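Alpha-actinin-like protein 1 (Schizosaccharomyces pombe, PDB 5BVR) binds actin filaments through this tandem calponin-homology domain and takes part in forming and organising the actin ring during cytokinesis and septation. Local coordinates at residues S10-T15 / R214-S219; F16-N21 / L203-D208; G130-C135 / Q149-S154. One frame throughout, in Å; residues are numbered along the deposited sequence.

Contact 1: S10-T15 / R214-S219; sequences SVQNRT and RPDERS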
loop_
_atom_site.group_PDB
_atom_site.type_symbol
_atom_site.label_atom_id
_atom_site.label_comp_id
_atom_site.label_asym_id
_atom_site.label_seq_id
_atom_site.Cartn_x
_atom_site.Cartn_y
_atom_site.Cartn_z
ATOM N N SER A 10 5.789 13.671 -0.701
ATOM C CA SER A 10 6.761 12.641 -0.315
ATOM C C SER A 10 6.409 11.313 -0.962
ATOM O O SER A 10 5.302 11.118 -1.470
ATOM C CB SER A 10 6.763 12.433 1.191
ATOM O OG SER A 10 5.547 11.818 1.607
ATOM N N VAL A 11 7.369 10.396 -0.940
ATOM C CA VAL A 11 7.123 9.042 -1.422
ATOM C C VAL A 11 5.929 8.417 -0.724
ATOM O O VAL A 11 5.075 7.824 -1.369
ATOM C CB VAL A 11 8.377 8.151 -1.226
ATOM C CG1 VAL A 11 8.058 6.680 -1.460
ATOM C CG2 VAL A 11 9.505 8.600 -2.156
ATOM N N GLN A 12 5.866 8.550 0.588
ATOM C CA GLN A 12 4.785 7.947 1.326
ATOM C C GLN A 12 3.453 8.596 0.988
ATOM O O GLN A 12 2.446 7.900 0.848
ATOM C CB GLN A 12 5.049 8.023 2.814
ATOM C CG GLN A 12 4.118 7.179 3.629
ATOM C CD GLN A 12 4.460 7.232 5.093
ATOM O OE1 GLN A 12 3.776 7.911 5.876
ATOM N NE2 GLN A 12 5.519 6.533 5.478
ATOM N N ASN A 13 3.426 9.925 0.900
ATOM C CA ASN A 13 2.232 10.623 0.490
ATOM C C ASN A 13 1.748 10.068 -0.853
ATOM O O ASN A 13 0.576 9.645 -0.988
ATOM C CB ASN A 13 2.559 12.129 0.441
ATOM C CG ASN A 13 1.364 12.996 0.198
ATOM O OD1 ASN A 13 0.309 12.540 -0.196
ATOM N ND2 ASN A 13 1.543 14.287 0.421
ATOM N N ARG A 14 2.642 10.005 -1.828
ATOM C CA ARG A 14 2.254 9.592 -3.152
ATOM C C ARG A 14 1.829 8.136 -3.162
ATOM O O ARG A 14 0.845 7.784 -3.802
ATOM C CB ARG A 14 3.359 9.880 -4.154
ATOM C CG ARG A 14 3.444 11.390 -4.435
ATOM C CD ARG A 14 4.551 11.727 -5.419
ATOM N NE ARG A 14 5.875 11.513 -4.863
ATOM C CZ ARG A 14 6.680 10.499 -5.169
ATOM N NH1 ARG A 14 6.324 9.577 -6.063
ATOM N NH2 ARG A 14 7.862 10.432 -4.580
ATOM N N THR A 15 2.541 7.293 -2.432
ATOM C CA THR A 15 2.228 5.871 -2.429
ATOM C C THR A 15 0.890 5.603 -1.765
ATOM O O THR A 15 0.058 4.826 -2.277
ATOM C CB THR A 15 3.327 5.069 -1.706
ATOM O OG1 THR A 15 4.580 5.258 -2.380
ATOM C CG2 THR A 15 3.022 3.606 -1.705
ATOM N N ARG A 214 17.917 5.615 1.978
ATOM C CA ARG A 214 16.954 5.393 3.064
ATOM C C ARG A 214 15.526 5.357 2.515
ATOM O O ARG A 214 14.772 6.320 2.630
ATOM C CB ARG A 214 17.080 6.497 4.118
ATOM C CG ARG A 214 18.449 6.590 4.766
ATOM C CD ARG A 214 18.478 7.702 5.810
ATOM N NE ARG A 214 19.818 8.253 5.997
ATOM C CZ ARG A 214 20.672 7.880 6.948
ATOM N NH1 ARG A 214 20.340 6.943 7.830
ATOM N NH2 ARG A 214 21.864 8.460 7.018
ATOM N N PRO A 215 15.150 4.249 1.899
ATOM C CA PRO A 215 13.829 4.164 1.267
ATOM C C PRO A 215 12.724 4.071 2.314
ATOM O O PRO A 215 12.956 3.663 3.454
ATOM C CB PRO A 215 13.907 2.869 0.462
ATOM C CG PRO A 215 14.888 2.054 1.193
ATOM C CD PRO A 215 15.896 2.989 1.786
ATOM N N ASP A 216 11.518 4.453 1.909
ATOM C CA ASP A 216 10.399 4.490 2.836
ATOM C C ASP A 216 9.816 3.098 3.050
ATOM O O ASP A 216 9.191 2.524 2.155
ATOM C CB ASP A 216 9.300 5.460 2.389
ATOM C CG ASP A 216 8.255 5.628 3.449
ATOM O OD1 ASP A 216 8.605 6.160 4.522
ATOM O OD2 ASP A 216 7.098 5.178 3.253
ATOM N N GLU A 217 9.960 2.604 4.276
ATOM C CA GLU A 217 9.541 1.266 4.642
ATOM C C GLU A 217 8.052 1.034 4.410
ATOM O O GLU A 217 7.670 0.018 3.831
ATOM C CB GLU A 217 9.867 1.003 6.106
ATOM C CG GLU A 217 9.630 -0.456 6.502
ATOM C CD GLU A 217 9.939 -0.761 7.941
ATOM O OE1 GLU A 217 10.042 0.168 8.773
ATOM O OE2 GLU A 217 10.064 -1.957 8.244
ATOM N N ARG A 218 7.210 1.937 4.891
ATOM C CA ARG A 218 5.772 1.717 4.759
ATOM C C ARG A 218 5.336 1.690 3.303
ATOM O O ARG A 218 4.475 0.904 2.940
ATOM C CB ARG A 218 5.026 2.791 5.534
ATOM C CG ARG A 218 5.219 2.644 7.034
ATOM C CD ARG A 218 4.595 3.772 7.867
ATOM N NE ARG A 218 4.729 3.454 9.283
ATOM C CZ ARG A 218 4.149 4.125 10.276
ATOM N NH1 ARG A 218 3.380 5.181 10.030
ATOM N NH2 ARG A 218 4.334 3.717 11.525
ATOM N N SER A 219 5.919 2.537 2.461
ATOM C CA SER A 219 5.621 2.520 1.049
ATOM C C SER A 219 5.989 1.175 0.404
ATOM O O SER A 219 5.232 0.593 -0.377
ATOM C CB SER A 219 6.327 3.662 0.335
ATOM O OG SER A 219 5.897 4.902 0.840
HETATM O O HOH W 1 2.666 7.173 8.117
#

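Contact 2: F16-N21 / L203-D208; sequences FTKWFN and LIEVED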
loop_
_atom_site.group_PDB
_atom_site.type_symbol
_atom_site.label_atom_id
_atom_site.label_comp_id
_atom_site.label_asym_id
_atom_site.label_seq_id
_atom_site.Cartn_x
_atom_site.Cartn_y
_atom_site.Cartn_z
ATOM N N PHE A 16 0.677 6.231 -0.620
ATOM C CA PHE A 16 -0.591 6.098 0.090
ATOM C C PHE A 16 -1.749 6.644 -0.733
ATOM O O PHE A 16 -2.834 6.078 -0.689
ATOM C CB PHE A 16 -0.548 6.795 1.459
ATOM C CG PHE A 16 0.263 6.060 2.522
ATOM C CD1 PHE A 16 1.073 4.948 2.224
ATOM C CD2 PHE A 16 0.237 6.511 3.845
ATOM C CE1 PHE A 16 1.813 4.314 3.222
ATOM C CE2 PHE A 16 0.986 5.873 4.844
ATOM C CZ PHE A 16 1.781 4.754 4.515
ATOM N N THR A 17 -1.531 7.738 -1.456
ATOM C CA THR A 17 -2.570 8.287 -2.333
ATOM C C THR A 17 -2.907 7.283 -3.421
ATOM O O THR A 17 -4.076 7.016 -3.693
ATOM C CB THR A 17 -2.127 9.608 -2.953
ATOM O OG1 THR A 17 -1.904 10.551 -1.910
ATOM C CG2 THR A 17 -3.173 10.169 -3.920
ATOM N N LYS A 18 -1.889 6.694 -4.040
ATOM C CA LYS A 18 -2.137 5.719 -5.094
ATOM C C LYS A 18 -2.879 4.489 -4.535
ATOM O O LYS A 18 -3.807 3.976 -5.186
ATOM C CB LYS A 18 -0.818 5.328 -5.784
ATOM C CG LYS A 18 -0.339 6.393 -6.773
ATOM C CD LYS A 18 1.027 6.112 -7.353
ATOM C CE LYS A 18 2.087 6.911 -6.615
ATOM N NZ LYS A 18 3.468 6.723 -7.133
ATOM N N TRP A 19 -2.508 4.039 -3.333
ATOM C CA TRP A 19 -3.179 2.915 -2.689
ATOM C C TRP A 19 -4.666 3.262 -2.465
ATOM O O TRP A 19 -5.552 2.484 -2.823
ATOM C CB TRP A 19 -2.477 2.562 -1.373
ATOM C CG TRP A 19 -3.212 1.513 -0.621
ATOM C CD1 TRP A 19 -3.122 0.149 -0.782
ATOM C CD2 TRP A 19 -4.180 1.734 0.398
ATOM N NE1 TRP A 19 -3.961 -0.478 0.114
ATOM C CE2 TRP A 19 -4.639 0.476 0.829
ATOM C CE3 TRP A 19 -4.704 2.876 0.999
ATOM C CZ2 TRP A 19 -5.582 0.338 1.842
ATOM C CZ3 TRP A 19 -5.631 2.738 1.996
ATOM C CH2 TRP A 19 -6.075 1.482 2.404
ATOM N N PHE A 20 -4.907 4.444 -1.921
ATOM C CA PHE A 20 -6.262 4.935 -1.624
ATOM C C PHE A 20 -7.071 4.892 -2.924
ATOM O O PHE A 20 -8.209 4.396 -2.951
ATOM C CB PHE A 20 -6.142 6.355 -1.040
ATOM C CG PHE A 20 -7.284 6.806 -0.160
ATOM C CD1 PHE A 20 -8.585 6.843 -0.619
ATOM C CD2 PHE A 20 -7.004 7.280 1.115
ATOM C CE1 PHE A 20 -9.591 7.306 0.197
ATOM C CE2 PHE A 20 -8.001 7.761 1.927
ATOM C CZ PHE A 20 -9.300 7.771 1.466
ATOM N N ASN A 21 -6.479 5.391 -4.003
ATOM C CA ASN A 21 -7.166 5.444 -5.289
ATOM C C ASN A 21 -7.433 4.093 -5.920
ATOM O O ASN A 21 -8.473 3.929 -6.572
ATOM C CB ASN A 21 -6.455 6.368 -6.265
ATOM C CG ASN A 21 -6.597 7.811 -5.881
ATOM O OD1 ASN A 21 -7.522 8.190 -5.159
ATOM N ND2 ASN A 21 -5.685 8.631 -6.349
ATOM N N LEU A 203 2.224 1.240 -7.336
ATOM C CA LEU A 203 2.076 2.131 -6.196
ATOM C C LEU A 203 3.305 2.986 -5.910
ATOM O O LEU A 203 3.177 3.969 -5.185
ATOM C CB LEU A 203 1.713 1.346 -4.925
ATOM C CG LEU A 203 0.419 0.532 -5.024
ATOM C CD1 LEU A 203 0.090 -0.064 -3.668
ATOM C CD2 LEU A 203 -0.794 1.351 -5.524
ATOM N N ILE A 204 4.475 2.578 -6.411
ATOM C CA ILE A 204 5.721 3.314 -6.194
ATOM C C ILE A 204 6.433 3.527 -7.513
ATOM O O ILE A 204 6.344 2.712 -8.420
ATOM C CB ILE A 204 6.649 2.614 -5.180
ATOM C CG1 ILE A 204 7.041 1.213 -5.648
ATOM C CG2 ILE A 204 6.003 2.564 -3.837
ATOM C CD1 ILE A 204 7.984 0.494 -4.692
ATOM N N GLU A 205 7.128 4.652 -7.617
ATOM C CA GLU A 205 7.892 4.956 -8.810
ATOM C C GLU A 205 9.269 4.318 -8.668
ATOM O O GLU A 205 9.770 4.114 -7.546
ATOM C CB GLU A 205 8.071 6.465 -8.972
ATOM C CG GLU A 205 6.791 7.303 -8.879
ATOM C CD GLU A 205 5.971 7.256 -10.137
ATOM O OE1 GLU A 205 6.325 6.479 -11.050
ATOM O OE2 GLU A 205 4.971 8.009 -10.215
ATOM N N VAL A 206 9.874 3.990 -9.802
ATOM C CA VAL A 206 11.211 3.429 -9.782
ATOM C C VAL A 206 12.158 4.325 -8.964
ATOM O O VAL A 206 12.922 3.829 -8.113
ATOM C CB VAL A 206 11.732 3.235 -11.223
ATOM C CG1 VAL A 206 13.235 2.957 -11.243
ATOM C CG2 VAL A 206 10.935 2.116 -11.901
ATOM N N GLU A 207 12.110 5.636 -9.199
ATOM C CA GLU A 207 13.026 6.551 -8.526
ATOM C C GLU A 207 12.769 6.638 -7.026
ATOM O O GLU A 207 13.607 7.132 -6.271
ATOM C CB GLU A 207 13.024 7.927 -9.208
ATOM C CG GLU A 207 11.677 8.637 -9.248
ATOM C CD GLU A 207 10.820 8.305 -10.479
ATOM O OE1 GLU A 207 11.001 7.230 -11.101
ATOM O OE2 GLU A 207 9.951 9.141 -10.828
ATOM N N ASP A 208 11.613 6.142 -6.574
ATOM C CA ASP A 208 11.306 6.212 -5.151
ATOM C C ASP A 208 12.090 5.161 -4.345
ATOM O O ASP A 208 12.196 5.268 -3.132
ATOM C CB ASP A 208 9.808 6.012 -4.885
ATOM C CG ASP A 208 8.934 7.113 -5.474
ATOM O OD1 ASP A 208 9.434 8.240 -5.640
ATOM O OD2 ASP A 208 7.734 6.828 -5.740
HETATM O O HOH W 2 5.094 6.577 -4.836
HETATM O O HOH W 3 4.040 9.307 -7.932
#

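Contact 3: G130-C135 / Q149-S154; sequences GLLLWC and QDFTRS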
loop_
_atom_site.group_PDB
_atom_site.type_symbol
_atom_site.label_atom_id
_atom_site.label_comp_id
_atom_site.label_asym_id
_atom_site.label_seq_id
_atom_site.Cartn_x
_atom_site.Cartn_y
_atom_site.Cartn_z
ATOM N N GLY A 130 4.756 -12.139 8.646
ATOM C CA GLY A 130 4.290 -13.048 7.630
ATOM C C GLY A 130 4.696 -12.661 6.241
ATOM O O GLY A 130 5.165 -13.495 5.462
ATOM N N LEU A 131 4.529 -11.380 5.931
ATOM C CA LEU A 131 4.890 -10.893 4.615
ATOM C C LEU A 131 6.392 -11.009 4.384
ATOM O O LEU A 131 6.823 -11.440 3.316
ATOM C CB LEU A 131 4.413 -9.454 4.454
ATOM C CG LEU A 131 4.725 -8.842 3.085
ATOM C CD1 LEU A 131 4.082 -9.634 1.941
ATOM C CD2 LEU A 131 4.284 -7.385 3.032
ATOM N N LEU A 132 7.198 -10.691 5.394
ATOM C CA LEU A 132 8.643 -10.803 5.249
ATOM C C LEU A 132 9.028 -12.253 5.005
ATOM O O LEU A 132 9.807 -12.564 4.108
ATOM C CB LEU A 132 9.373 -10.254 6.483
ATOM C CG LEU A 132 10.877 -10.185 6.299
ATOM C CD1 LEU A 132 11.247 -9.148 5.248
ATOM C CD2 LEU A 132 11.533 -9.890 7.639
ATOM N N LEU A 133 8.498 -13.149 5.833
ATOM C CA LEU A 133 8.822 -14.565 5.667
ATOM C C LEU A 133 8.399 -15.075 4.281
ATOM O O LEU A 133 9.151 -15.809 3.659
ATOM C CB LEU A 133 8.200 -15.395 6.781
ATOM C CG LEU A 133 8.555 -16.875 6.718
ATOM C CD1 LEU A 133 10.046 -17.092 6.744
ATOM C CD2 LEU A 133 7.910 -17.602 7.890
ATOM N N TRP A 134 7.221 -14.680 3.794
ATOM C CA TRP A 134 6.800 -15.042 2.447
ATOM C C TRP A 134 7.830 -14.604 1.410
ATOM O O TRP A 134 8.225 -15.375 0.539
ATOM C CB TRP A 134 5.429 -14.447 2.150
ATOM C CG TRP A 134 4.891 -14.739 0.789
ATOM C CD1 TRP A 134 4.159 -15.839 0.417
ATOM C CD2 TRP A 134 4.990 -13.914 -0.382
ATOM N NE1 TRP A 134 3.795 -15.740 -0.902
ATOM C CE2 TRP A 134 4.295 -14.571 -1.414
ATOM C CE3 TRP A 134 5.576 -12.674 -0.654
ATOM C CZ2 TRP A 134 4.199 -14.051 -2.687
ATOM C CZ3 TRP A 134 5.458 -12.158 -1.932
ATOM C CH2 TRP A 134 4.776 -12.842 -2.925
ATOM N N CYS A 135 8.303 -13.375 1.528
ATOM C CA CYS A 135 9.319 -12.885 0.603
ATOM C C CYS A 135 10.585 -13.714 0.689
ATOM O O CYS A 135 11.191 -14.025 -0.328
ATOM C CB CYS A 135 9.644 -11.434 0.916
ATOM S SG CYS A 135 8.308 -10.246 0.530
ATOM N N GLN A 149 15.908 -9.104 3.944
ATOM C CA GLN A 149 16.101 -9.035 5.384
ATOM C C GLN A 149 15.240 -7.947 6.024
ATOM O O GLN A 149 15.214 -7.830 7.258
ATOM C CB GLN A 149 17.568 -8.749 5.704
ATOM C CG GLN A 149 18.492 -9.915 5.405
ATOM C CD GLN A 149 18.083 -11.187 6.144
ATOM O OE1 GLN A 149 17.627 -11.132 7.287
ATOM N NE2 GLN A 149 18.233 -12.337 5.486
ATOM N N ASP A 150 14.538 -7.170 5.188
ATOM C CA ASP A 150 13.784 -6.011 5.621
ATOM C C ASP A 150 12.893 -5.537 4.492
ATOM O O ASP A 150 12.845 -6.165 3.442
ATOM C CB ASP A 150 14.761 -4.908 6.024
ATOM C CG ASP A 150 15.743 -4.608 4.929
ATOM O OD1 ASP A 150 15.333 -4.439 3.762
ATOM O OD2 ASP A 150 16.963 -4.627 5.235
ATOM N N PHE A 151 12.162 -4.455 4.741
ATOM C CA PHE A 151 11.372 -3.787 3.720
ATOM C C PHE A 151 11.965 -2.437 3.334
ATOM O O PHE A 151 11.244 -1.482 3.019
ATOM C CB PHE A 151 9.926 -3.630 4.203
ATOM C CG PHE A 151 9.182 -4.943 4.297
ATOM C CD1 PHE A 151 8.831 -5.607 3.159
ATOM C CD2 PHE A 151 8.840 -5.484 5.511
ATOM C CE1 PHE A 151 8.142 -6.819 3.223
ATOM C CE2 PHE A 151 8.157 -6.684 5.589
ATOM C CZ PHE A 151 7.811 -7.348 4.441
ATOM N N THR A 152 13.292 -2.375 3.350
ATOM C CA THR A 152 14.006 -1.168 2.945
ATOM C C THR A 152 15.148 -1.520 1.977
ATOM O O THR A 152 14.920 -1.681 0.775
ATOM C CB THR A 152 14.502 -0.371 4.180
ATOM O OG1 THR A 152 15.261 -1.223 5.038
ATOM C CG2 THR A 152 13.296 0.193 4.962
ATOM N N ARG A 153 16.355 -1.651 2.509
ATOM C CA ARG A 153 17.543 -1.776 1.696
ATOM C C ARG A 153 17.596 -3.049 0.877
ATOM O O ARG A 153 18.309 -3.090 -0.119
ATOM C CB ARG A 153 18.780 -1.663 2.586
ATOM C CG ARG A 153 18.616 -0.572 3.643
ATOM C CD ARG A 153 19.860 0.132 3.965
ATOM N NE ARG A 153 20.380 0.792 2.786
ATOM C CZ ARG A 153 21.575 1.353 2.745
ATOM N NH1 ARG A 153 22.366 1.302 3.811
ATOM N NH2 ARG A 153 21.983 1.941 1.638
ATOM N N SER A 154 16.854 -4.079 1.283
ATOM C CA SER A 154 16.835 -5.335 0.529
ATOM C C SER A 154 16.163 -5.218 -0.835
ATOM O O SER A 154 16.224 -6.152 -1.622
ATOM C CB SER A 154 16.079 -6.432 1.302
ATOM O OG SER A 154 16.639 -6.662 2.566
#

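Contact 1: S10-T15 / R214-S219
Gln12 and Asp216 join the two calponin-homology (CH) domains of the actin-binding domain: the first turn of helix 11-25 in CH1 lies against the N-terminal end of helix 217-234 in CH2. In Gln12, CG is anti to the backbone N (chi1 -168°) and the chain beyond it is extended, which carries the amide across the interface. Gln12 CB lies 3.5 Å from Asp216 OD2 and also packs against Ser219 OG; CG stays beside the same OD2. At the tip, Gln12 NE2 donates to Asp216 OD2 at 3.0 Å along a nearly straight path (171°); the oxygen lies in the amide plane and is met on its syn side, although amide and carboxylate planes are turned 52° apart. A second, weak bond runs from the same NE2 to OD1. On the other branch, OE1 accepts from a water that in turn accepts from Arg218 NH1, in the plane of the guanidinium group. Asp216 is the N-cap of helix 217-234, and its OD2 is gripped by three donors: Gln12 NE2, Ser219 N and Ser219 OG. Asp216 and Arg218 also line a zinc site, the ion about 3 Å from the Asp216 side chain. Beside the polar pair, Val11 CG1 and Thr15 cover Ser219; Thr15 CG2 lies 3.9 Å from Ser219 CB, while Thr15 OG1 donates to Val11 O from above the carbonyl plane, at 2.8 Å.

Contact 2: F16-N21 / L203-D208
Lys18 reaches from helix 11-25 of the first calponin-homology (CH) domain to the segment 203-208 of the second, and its ammonium group is held mainly through water. One water accepts from Lys18 NZ at 2.8 Å and donates to both Leu203 O and Asp208 OD2; another accepts from NZ and passes a hydrogen bond to Glu205 OE2. The direct links are looser: a weak hydrogen bond from Lys18 NZ to Leu203 O at 3.4 Å, and a long salt bridge from NZ to Glu205 OE2 at 3.7 Å. Asp208 adds a further negative charge nearby, which would probably help to keep the lysine protonated. This carboxylate also organises its own segment, since Asp208 OD2 accepts from Glu205 N at 2.9 Å, from above the carboxylate plane, while OD1 forms a salt bridge with Arg14. A bend at chi3 of Lys18 (-99°) brings CE and NZ alongside Leu203 O, and the lysine and glutamate side chains cross at about a right angle. Nearer the helix the contact turns apolar. Leu203 CD2 packs 4.0 Å from Lys18 CB and comes equally near the backbone at Trp19 N. Thr222 and Glu226 of helix 217-234 touch Leu203 as well, so this leucine sits between helices of both domains. With its other methyl, Leu203 CD1 meets the indole at its edge, near the ring plane, 4.3 Å from Trp19 CD1.

Contact 3: G130-C135 / Q149-S154
Gln149 O lies 4.2 Å from Leu132 CD2, where the loop before helix 159-168 begins to pass over helix 127-138 within the second calponin-homology (CH) domain. The side chain of Gln149 has its partner within the loop, NE2 hydrogen-bonding Asp147 OD1. Asp150 comes next and brings its backbone rather than its carboxylate to the helix: Leu132 CD1 sits 3.8 Å from Asp150 O, a carbonyl that also accepts from Trp155 NE1. The carboxylate serves the loop itself: OD1 accepts from Thr152 N in an Asx turn and from Ser154 N on its syn lone pair, so two backbone donors meet at one oxygen. Phe151 then carries the packing. With CG anti to the carbonyl carbon (chi1 -69°), the ring is thrust toward the helix, and Phe151 CZ, the far end of the ring, comes to 3.5 Å from Leu132 N. Leu132 CD1 lies over one face in a CH-pi contact, 4.2 Å from the centroid of the Phe151 ring and offset toward the rim. Leu131 approaches obliquely, its CG 3.7 Å from Phe151 CZ, and one turn later Cys135 SG comes, also obliquely, to 4.4 Å from Phe151 CE1. Met221 of helix 217-234 touches Phe151 too, placing the ring where loop and two helices converge. Thr152 leans on Glu217 of that same helix. Last, Ser154 ties the segment's end to its start, Ser154 OG accepting from Gln149 N at 2.9 Å.

How the contacts relate
Contacts 1 and 2 both join the two CH domains, using successive turns of helix 11-25, whereas contact 3 lies within the second domain. Contact 2 is the most buried, with its centre about 8 Å from the centre of the chain; contacts 1 and 3 are partly buried, and contact 3 lies farthest out. The interdomain contacts combine polar links with apolar packing: direct amide-to-carboxylate bonding in contact 1 and water-mediated charge in contact 2, while contact 3 is apolar across its segments and keeps its hydrogen bonds inside the loop. Contacts 1 and 2 meet where Thr15 packs on Ile204. Contact 3 touches contact 1 where Pro215 packs on Thr152, but does not touch contact 2.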